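Local coordinates for protein alpha-L-arabinosidase (Xanthomonas axonopodis pv. citri, PDB 6D25) that probably hydrolyses terminal arabinofuranosyl side groups of arabinoxylans, including those on doubly substituted internal xylose units, as a trimeric GH51 arabinofuranosidase, at residues Met265-Ile270 and Thr295-Glu300. Numbering follows the deposited sequence.
Sequences MHYYTI and TLVMDE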
# COMPACT_ATOMS: atom_id res chain seq x y z
N MET A 265 22.47 3.76 4.90
CA MET A 265 22.48 4.59 6.08
C MET A 265 22.81 6.03 5.65
O MET A 265 23.46 6.22 4.65
CB MET A 265 23.47 4.10 7.12
CG MET A 265 24.91 4.16 6.74
SD MET A 265 26.00 3.95 8.25
CE MET A 265 25.96 5.61 8.92
N HIS A 266 22.34 6.99 6.42
CA HIS A 266 22.47 8.41 6.11
C HIS A 266 23.02 9.11 7.35
O HIS A 266 22.47 8.89 8.44
CB HIS A 266 21.13 9.05 5.75
CG HIS A 266 20.52 8.50 4.51
ND1 HIS A 266 19.25 8.78 4.11
CD2 HIS A 266 21.03 7.75 3.51
CE1 HIS A 266 18.99 8.21 2.96
NE2 HIS A 266 20.06 7.57 2.57
N TYR A 267 24.07 9.94 7.17
CA TYR A 267 24.54 10.80 8.25
C TYR A 267 25.18 12.07 7.68
O TYR A 267 26.23 12.00 7.04
CB TYR A 267 25.57 10.10 9.14
CG TYR A 267 26.12 10.99 10.23
CD1 TYR A 267 25.29 11.48 11.23
CD2 TYR A 267 27.44 11.40 10.23
CE1 TYR A 267 25.74 12.34 12.20
CE2 TYR A 267 27.91 12.27 11.20
CZ TYR A 267 27.07 12.74 12.20
OH TYR A 267 27.55 13.63 13.14
N TYR A 268 24.55 13.20 7.95
CA TYR A 268 25.06 14.51 7.59
C TYR A 268 25.83 15.11 8.75
O TYR A 268 25.50 14.95 9.92
CB TYR A 268 23.92 15.46 7.22
CG TYR A 268 23.27 15.14 5.91
CD1 TYR A 268 23.86 15.53 4.72
CD2 TYR A 268 22.10 14.40 5.85
CE1 TYR A 268 23.28 15.21 3.50
CE2 TYR A 268 21.54 14.06 4.62
CZ TYR A 268 22.12 14.48 3.44
OH TYR A 268 21.56 14.15 2.22
N THR A 269 26.86 15.87 8.36
CA THR A 269 27.66 16.62 9.28
C THR A 269 27.05 18.03 9.36
O THR A 269 27.17 18.81 8.40
CB THR A 269 29.12 16.63 8.82
OG1 THR A 269 29.61 15.28 8.80
CG2 THR A 269 30.00 17.49 9.69
N ILE A 270 26.40 18.34 10.48
CA ILE A 270 25.63 19.56 10.57
C ILE A 270 26.10 20.33 11.81
O ILE A 270 25.53 20.17 12.89
CB ILE A 270 24.11 19.29 10.61
CG1 ILE A 270 23.67 18.32 9.52
CG2 ILE A 270 23.34 20.60 10.56
CD1 ILE A 270 22.17 18.09 9.45
N THR A 295 31.81 15.25 12.19
CA THR A 295 31.96 14.36 11.04
C THR A 295 32.52 13.00 11.51
O THR A 295 32.19 11.96 10.96
CB THR A 295 32.75 15.00 9.90
OG1 THR A 295 32.23 14.51 8.65
CG2 THR A 295 34.22 14.68 9.95
N LEU A 296 33.36 13.04 12.55
CA LEU A 296 34.03 11.83 13.02
C LEU A 296 33.05 10.83 13.67
O LEU A 296 33.39 9.64 13.82
CB LEU A 296 35.14 12.22 13.99
CG LEU A 296 36.41 12.75 13.31
CD1 LEU A 296 37.35 13.34 14.36
CD2 LEU A 296 37.13 11.65 12.59
N VAL A 297 31.87 11.29 14.00
CA VAL A 297 30.85 10.43 14.58
C VAL A 297 30.50 9.28 13.59
O VAL A 297 30.06 8.20 14.00
CB VAL A 297 29.62 11.28 14.97
CG1 VAL A 297 28.42 10.42 15.36
CG2 VAL A 297 29.92 12.27 16.08
N MET A 298 30.72 9.51 12.30
CA MET A 298 30.53 8.46 11.28
C MET A 298 31.17 7.13 11.71
O MET A 298 30.61 6.06 11.45
CB MET A 298 31.11 8.90 9.94
CG MET A 298 30.94 7.90 8.82
SD MET A 298 29.24 7.65 8.27
CE MET A 298 28.96 9.09 7.25
N ASP A 299 32.35 7.17 12.35
CA ASP A 299 33.01 5.94 12.71
C ASP A 299 32.19 5.14 13.75
O ASP A 299 32.02 3.94 13.61
CB ASP A 299 34.43 6.16 13.24
CG ASP A 299 35.14 4.83 13.46
OD1 ASP A 299 35.40 4.13 12.50
OD2 ASP A 299 35.34 4.48 14.59
N GLU A 300 31.68 5.83 14.78
CA GLU A 300 30.85 5.19 15.80
C GLU A 300 29.57 4.62 15.17
O GLU A 300 29.16 3.50 15.48
CB GLU A 300 30.50 6.21 16.90
CG GLU A 300 29.54 5.68 17.92
CD GLU A 300 29.08 6.70 18.96
OE1 GLU A 300 29.68 7.81 19.04
OE2 GLU A 300 28.12 6.34 19.69
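T269 and T295 make the one hydrogen bond between 265-270 and 295-300, hydroxyl to hydroxyl, with OG1 of T269 2.7 Å from OG1 of T295. T269 carries its OG1 anti to its own carbonyl carbon (chi1 -62°), which turns the hydroxyl to the helix, while its methyl CG2 lies 3.7 Å from CB of T295. N355 of helix 346-361 also bonds T295 OG1 through its ND2, so this buried oxygen has two polar partners.

The apolar part centres on Y267. Its ring reaches across to the helix, crossing the V297 side chain at about a right angle; OH comes within 3.6 Å of V297 CB. That hydroxyl is bonded to the carbonyl O of R294, one residue ahead of 295-300, which ties the far end of the ring to the helix backbone.

M298 runs past Y267 in the opposite direction. Bent at both chi2 and chi3, it brings CE to the ring edge near its plane, 4.1 Å from Y267 CD2; the same methyl lies 4.0 Å from both CB and O of Y267. Its sulfur in turn meets M265, whose CE stops 3.9 Å from M298 SD, the two thioether chains crossing at a slant. V322 of the next strand touches both methionines, and L301 lies against M265 and Y267.

Segments 265-269 and 295-300 run nearly antiparallel, at 153° with axes 8.2 Å apart. H266 and Y268 point the other way, Y268 bonding E324 and H266 weakly bonding E202. This is the inside-outside division of a (beta/alpha)8 barrel, the catalytic fold of GH51 enzymes: M265, Y267 and T269 pack the sixth strand against the helix that follows it.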